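Local coordinates for putative hexose oxidase (Nonomuraea sp. ATCC 39727, PDB 5AWV), which binds FAD covalently and probably oxidises a sugar-borne group of lipoglycopeptide antibiotics such as teicoplanin, with which it is seen in complex, at residues L271-D285 / W399-D411. Residues are numbered along the deposited sequence; the frame is centred on the assembly and turned at random.
Sequences LRNHGEWYERNSGPD and WLIGYGGKVNTVD
Tyr278 lays its ring obliquely against Gly402, Tyr278 CE1 3.5 Å from Gly402 CA; lacking a side chain, Gly402 lets the ring lie directly on the strand backbone, and the phenol oxygen bonds to Ser293 of the adjacent strand. Trp277 CZ3 sits over the centre of one face of this ring and His274 O lies at its edge, in plane, while the His274 ring offers one face to Tyr278 CD2. At the imidazole edge, in plane, a water oxygen 2.7 Å from His274 NE2 donates to Leu400 O, joining helix to strand through a polar bridge. With CG anti to the backbone N (chi1 172°), His274 also brings CE1 to Leu400 CB at 3.7 Å. Beyond the helix, Ser282 OG turns back to a lone pair of Tyr278 O (2.7 Å), and Ser282 O accepts a hydrogen bond from Gly405 N at 2.8 Å. The long, flexible Lys406 bends at chi2 (-44°), so that NZ reaches Pro284 O at 3.0 Å from above the carbonyl plane. Rigid Pro284 presses CB tightly on Thr409 CG2, 3.5 Å away. Arg170 bonds to both Ser282 OG and Tyr403 O, tying the two loops together. Helix 264-280 thus covers one face of the seven-stranded antiparallel sheet, the alpha/beta arrangement of the substrate domain in berberine-bridge-enzyme-like flavoproteins.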
loop_
_atom_site.group_PDB
_atom_site.type_symbol
_atom_site.label_atom_id
_atom_site.label_comp_id
_atom_site.label_asym_id
_atom_site.label_seq_id
_atom_site.Cartn_x
_atom_site.Cartn_y
_atom_site.Cartn_z
ATOM N N LEU A 271 1.095 -9.811 -26.642
ATOM C CA LEU A 271 0.391 -10.271 -25.419
ATOM C C LEU A 271 0.442 -11.762 -25.249
ATOM O O LEU A 271 0.636 -12.200 -24.107
ATOM C CB LEU A 271 -1.022 -9.726 -25.320
ATOM C CG LEU A 271 -1.102 -8.333 -24.736
ATOM C CD1 LEU A 271 -0.474 -7.267 -25.628
ATOM C CD2 LEU A 271 -2.556 -8.046 -24.435
ATOM N N ARG A 272 0.451 -12.561 -26.360
ATOM C CA ARG A 272 0.646 -13.983 -26.236
ATOM C C ARG A 272 2.037 -14.331 -25.813
ATOM O O ARG A 272 2.221 -15.175 -24.958
ATOM C CB ARG A 272 0.253 -14.812 -27.481
ATOM C CG ARG A 272 -1.203 -14.600 -27.875
ATOM C CD ARG A 272 -1.543 -15.365 -29.115
ATOM N NE ARG A 272 -2.849 -14.899 -29.646
ATOM C CZ ARG A 272 -3.636 -15.632 -30.426
ATOM N NH1 ARG A 272 -3.287 -16.919 -30.754
ATOM N NH2 ARG A 272 -4.795 -15.082 -30.876
ATOM N N ASN A 273 3.022 -13.740 -26.459
ATOM C CA ASN A 273 4.434 -13.947 -26.111
ATOM C C ASN A 273 4.681 -13.729 -24.576
ATOM O O ASN A 273 5.312 -14.516 -23.905
ATOM C CB ASN A 273 5.306 -12.917 -26.835
ATOM C CG ASN A 273 5.576 -13.223 -28.303
ATOM O OD1 ASN A 273 6.138 -12.391 -29.005
ATOM N ND2 ASN A 273 5.139 -14.342 -28.769
ATOM N N HIS A 274 4.278 -12.558 -24.143
ATOM C CA HIS A 274 4.456 -12.079 -22.794
ATOM C C HIS A 274 3.762 -12.985 -21.806
ATOM O O HIS A 274 4.368 -13.419 -20.874
ATOM C CB HIS A 274 3.931 -10.657 -22.675
ATOM C CG HIS A 274 3.904 -10.127 -21.269
ATOM N ND1 HIS A 274 2.782 -10.225 -20.459
ATOM C CD2 HIS A 274 4.861 -9.526 -20.519
ATOM C CE1 HIS A 274 3.043 -9.714 -19.271
ATOM N NE2 HIS A 274 4.275 -9.253 -19.292
ATOM N N GLY A 275 2.497 -13.277 -22.045
ATOM C CA GLY A 275 1.720 -14.121 -21.145
ATOM C C GLY A 275 2.227 -15.515 -21.034
ATOM O O GLY A 275 2.299 -16.063 -19.923
ATOM N N GLU A 276 2.561 -16.134 -22.188
ATOM C CA GLU A 276 3.140 -17.465 -22.205
ATOM C C GLU A 276 4.489 -17.559 -21.523
ATOM O O GLU A 276 4.781 -18.549 -20.865
ATOM C CB GLU A 276 3.189 -18.052 -23.648
ATOM C CG GLU A 276 1.730 -18.358 -24.078
ATOM C CD GLU A 276 1.498 -18.680 -25.550
ATOM O OE1 GLU A 276 0.306 -18.690 -26.023
ATOM O OE2 GLU A 276 2.498 -18.905 -26.234
ATOM N N TRP A 277 5.322 -16.528 -21.695
ATOM C CA TRP A 277 6.593 -16.486 -21.002
ATOM C C TRP A 277 6.341 -16.540 -19.434
ATOM O O TRP A 277 6.943 -17.348 -18.732
ATOM C CB TRP A 277 7.407 -15.224 -21.376
ATOM C CG TRP A 277 8.750 -15.311 -20.830
ATOM C CD1 TRP A 277 9.873 -15.856 -21.399
ATOM C CD2 TRP A 277 9.124 -14.909 -19.497
ATOM N NE1 TRP A 277 10.915 -15.785 -20.499
ATOM C CE2 TRP A 277 10.478 -15.184 -19.340
ATOM C CE3 TRP A 277 8.432 -14.236 -18.451
ATOM C CZ2 TRP A 277 11.165 -14.914 -18.143
ATOM C CZ3 TRP A 277 9.142 -13.961 -17.277
ATOM C CH2 TRP A 277 10.464 -14.279 -17.132
ATOM N N TYR A 278 5.470 -15.696 -18.940
ATOM C CA TYR A 278 5.071 -15.715 -17.509
ATOM C C TYR A 278 4.460 -17.062 -17.089
ATOM O O TYR A 278 4.763 -17.498 -15.988
ATOM C CB TYR A 278 4.212 -14.498 -17.060
ATOM C CG TYR A 278 5.043 -13.310 -16.661
ATOM C CD1 TYR A 278 5.566 -13.225 -15.382
ATOM C CD2 TYR A 278 5.421 -12.344 -17.572
ATOM C CE1 TYR A 278 6.353 -12.185 -14.951
ATOM C CE2 TYR A 278 6.247 -11.289 -17.174
ATOM C CZ TYR A 278 6.706 -11.187 -15.823
ATOM O OH TYR A 278 7.530 -10.138 -15.410
ATOM N N GLU A 279 3.721 -17.781 -17.949
ATOM C CA GLU A 279 3.221 -19.117 -17.570
ATOM C C GLU A 279 4.331 -20.081 -17.349
ATOM O O GLU A 279 4.214 -20.923 -16.489
ATOM C CB GLU A 279 2.326 -19.739 -18.638
ATOM C CG GLU A 279 1.038 -19.054 -18.859
ATOM C CD GLU A 279 0.204 -19.663 -20.020
ATOM O OE1 GLU A 279 -0.885 -19.155 -20.344
ATOM O OE2 GLU A 279 0.661 -20.603 -20.667
ATOM N N ARG A 280 5.401 -19.988 -18.145
ATOM C CA ARG A 280 6.515 -20.900 -18.070
ATOM C C ARG A 280 7.532 -20.559 -17.020
ATOM O O ARG A 280 8.214 -21.456 -16.540
ATOM C CB ARG A 280 7.257 -21.019 -19.436
ATOM C CG ARG A 280 6.414 -21.577 -20.578
ATOM C CD ARG A 280 7.269 -21.817 -21.863
ATOM N NE ARG A 280 7.967 -20.588 -22.329
ATOM C CZ ARG A 280 7.471 -19.648 -23.162
ATOM N NH1 ARG A 280 6.244 -19.773 -23.698
ATOM N NH2 ARG A 280 8.196 -18.549 -23.454
ATOM N N ASN A 281 7.637 -19.283 -16.649
ATOM C CA ASN A 281 8.786 -18.804 -15.860
ATOM C C ASN A 281 8.442 -18.086 -14.496
ATOM O O ASN A 281 9.104 -17.083 -14.132
ATOM C CB ASN A 281 9.619 -17.923 -16.762
ATOM C CG ASN A 281 10.217 -18.744 -17.929
ATOM O OD1 ASN A 281 10.953 -19.672 -17.676
ATOM N ND2 ASN A 281 9.783 -18.495 -19.117
ATOM N N SER A 282 7.379 -18.570 -13.832
ATOM C CA SER A 282 6.943 -17.965 -12.591
ATOM C C SER A 282 6.953 -18.938 -11.437
ATOM O O SER A 282 6.366 -18.673 -10.391
ATOM C CB SER A 282 5.600 -17.331 -12.804
ATOM O OG SER A 282 5.766 -16.328 -13.795
ATOM N N GLY A 283 7.555 -20.099 -11.621
ATOM C CA GLY A 283 7.678 -21.093 -10.544
ATOM C C GLY A 283 8.649 -20.603 -9.476
ATOM O O GLY A 283 9.584 -19.853 -9.783
ATOM N N PRO A 284 8.423 -20.990 -8.203
ATOM C CA PRO A 284 9.296 -20.613 -7.088
ATOM C C PRO A 284 10.773 -21.053 -7.277
ATOM O O PRO A 284 11.697 -20.437 -6.722
ATOM C CB PRO A 284 8.700 -21.368 -5.901
ATOM C CG PRO A 284 7.587 -22.226 -6.380
ATOM C CD PRO A 284 7.254 -21.829 -7.794
ATOM N N ASP A 285 11.006 -22.096 -8.066
ATOM C CA ASP A 285 12.372 -22.536 -8.336
ATOM C C ASP A 285 13.010 -22.056 -9.649
ATOM O O ASP A 285 14.161 -22.333 -9.901
ATOM C CB ASP A 285 12.473 -24.069 -8.220
ATOM C CG ASP A 285 12.055 -24.578 -6.832
ATOM O OD1 ASP A 285 12.291 -23.890 -5.816
ATOM O OD2 ASP A 285 11.459 -25.666 -6.776
ATOM N N TRP A 399 -2.127 -2.646 -17.559
ATOM C CA TRP A 399 -0.801 -3.024 -17.070
ATOM C C TRP A 399 -0.829 -4.506 -16.639
ATOM O O TRP A 399 -1.764 -4.913 -15.922
ATOM C CB TRP A 399 -0.372 -2.191 -15.849
ATOM C CG TRP A 399 -0.163 -0.762 -16.094
ATOM C CD1 TRP A 399 -0.444 -0.060 -17.238
ATOM C CD2 TRP A 399 0.364 0.187 -15.160
ATOM N NE1 TRP A 399 -0.124 1.246 -17.067
ATOM C CE2 TRP A 399 0.384 1.428 -15.800
ATOM C CE3 TRP A 399 0.856 0.085 -13.853
ATOM C CZ2 TRP A 399 0.850 2.589 -15.164
ATOM C CZ3 TRP A 399 1.342 1.231 -13.219
ATOM C CH2 TRP A 399 1.308 2.468 -13.866
ATOM N N LEU A 400 0.158 -5.268 -17.087
ATOM C CA LEU A 400 0.271 -6.675 -16.795
ATOM C C LEU A 400 1.552 -6.770 -15.959
ATOM O O LEU A 400 2.661 -6.511 -16.451
ATOM C CB LEU A 400 0.355 -7.466 -18.062
ATOM C CG LEU A 400 -0.947 -7.469 -18.915
ATOM C CD1 LEU A 400 -0.637 -7.409 -20.385
ATOM C CD2 LEU A 400 -1.758 -8.704 -18.607
ATOM N N ILE A 401 1.393 -6.990 -14.648
ATOM C CA ILE A 401 2.469 -6.813 -13.668
ATOM C C ILE A 401 2.956 -8.171 -13.250
ATOM O O ILE A 401 2.119 -8.996 -12.806
ATOM C CB ILE A 401 1.888 -6.050 -12.441
ATOM C CG1 ILE A 401 1.199 -4.709 -12.866
ATOM C CG2 ILE A 401 2.922 -5.735 -11.406
ATOM C CD1 ILE A 401 0.328 -4.142 -11.721
ATOM N N GLY A 402 4.251 -8.408 -13.422
ATOM C CA GLY A 402 4.922 -9.666 -13.023
ATOM C C GLY A 402 4.652 -10.029 -11.564
ATOM O O GLY A 402 4.748 -9.184 -10.728
ATOM N N TYR A 403 4.264 -11.266 -11.331
ATOM C CA TYR A 403 3.938 -11.787 -9.988
ATOM C C TYR A 403 4.356 -13.256 -9.876
ATOM O O TYR A 403 5.087 -13.730 -10.702
ATOM C CB TYR A 403 2.485 -11.590 -9.711
ATOM C CG TYR A 403 2.071 -11.641 -8.240
ATOM C CD1 TYR A 403 2.626 -10.793 -7.324
ATOM C CD2 TYR A 403 1.131 -12.586 -7.802
ATOM C CE1 TYR A 403 2.243 -10.813 -5.999
ATOM C CE2 TYR A 403 0.659 -12.624 -6.483
ATOM C CZ TYR A 403 1.237 -11.742 -5.570
ATOM O OH TYR A 403 0.825 -11.748 -4.259
ATOM N N GLY A 404 3.967 -13.958 -8.824
ATOM C CA GLY A 404 4.329 -15.338 -8.630
ATOM C C GLY A 404 5.669 -15.565 -8.010
ATOM O O GLY A 404 6.032 -14.861 -7.060
ATOM N N GLY A 405 6.412 -16.519 -8.545
ATOM C CA GLY A 405 7.722 -16.906 -8.021
ATOM C C GLY A 405 7.525 -17.338 -6.541
ATOM O O GLY A 405 6.603 -18.143 -6.210
ATOM N N LYS A 406 8.249 -16.706 -5.644
ATOM C CA LYS A 406 8.255 -17.118 -4.216
ATOM C C LYS A 406 6.980 -16.831 -3.453
ATOM O O LYS A 406 6.697 -17.455 -2.439
ATOM C CB LYS A 406 9.398 -16.449 -3.449
ATOM C CG LYS A 406 10.776 -16.923 -3.829
ATOM C CD LYS A 406 10.956 -18.424 -3.997
ATOM C CE LYS A 406 12.423 -18.775 -4.010
ATOM N NZ LYS A 406 12.511 -20.254 -3.849
ATOM N N VAL A 407 6.178 -15.922 -3.967
ATOM C CA VAL A 407 4.829 -15.754 -3.520
ATOM C C VAL A 407 4.109 -17.097 -3.484
ATOM O O VAL A 407 3.366 -17.395 -2.507
ATOM C CB VAL A 407 4.035 -14.823 -4.439
ATOM C CG1 VAL A 407 2.593 -14.865 -4.066
ATOM C CG2 VAL A 407 4.516 -13.395 -4.372
ATOM N N ASN A 408 4.373 -17.949 -4.454
ATOM C CA ASN A 408 3.564 -19.123 -4.641
ATOM C C ASN A 408 4.085 -20.344 -3.920
ATOM O O ASN A 408 3.568 -21.406 -4.121
ATOM C CB ASN A 408 3.405 -19.453 -6.111
ATOM C CG ASN A 408 2.712 -18.303 -6.909
ATOM O OD1 ASN A 408 2.236 -17.391 -6.349
ATOM N ND2 ASN A 408 2.680 -18.392 -8.204
ATOM N N THR A 409 4.993 -20.161 -2.988
ATOM C CA THR A 409 5.368 -21.269 -2.055
ATOM C C THR A 409 4.352 -21.393 -0.888
ATOM O O THR A 409 4.378 -22.350 -0.138
ATOM C CB THR A 409 6.748 -21.021 -1.499
ATOM O OG1 THR A 409 6.763 -19.769 -0.788
ATOM C CG2 THR A 409 7.833 -21.018 -2.576
ATOM N N VAL A 410 3.543 -20.379 -0.658
ATOM C CA VAL A 410 2.670 -20.298 0.501
ATOM C C VAL A 410 1.307 -20.932 0.201
ATOM O O VAL A 410 0.755 -20.756 -0.865
ATOM C CB VAL A 410 2.510 -18.825 0.940
ATOM C CG1 VAL A 410 1.562 -18.665 2.115
ATOM C CG2 VAL A 410 3.894 -18.267 1.368
ATOM N N ASP A 411 0.747 -21.680 1.133
ATOM C CA ASP A 411 -0.548 -22.264 0.966
ATOM C C ASP A 411 -1.611 -21.146 0.936
ATOM O O ASP A 411 -1.521 -20.202 1.705
ATOM C CB ASP A 411 -0.832 -23.134 2.170
ATOM C CG ASP A 411 -2.141 -23.851 2.053
ATOM O OD1 ASP A 411 -3.168 -23.295 2.450
ATOM O OD2 ASP A 411 -2.139 -24.976 1.472
HETATM O O HOH W 1 4.848 -8.239 -16.807
HETATM O O HOH W 2 4.151 -20.481 -9.630
HETATM O O HOH W 3 11.143 -22.973 -3.544
#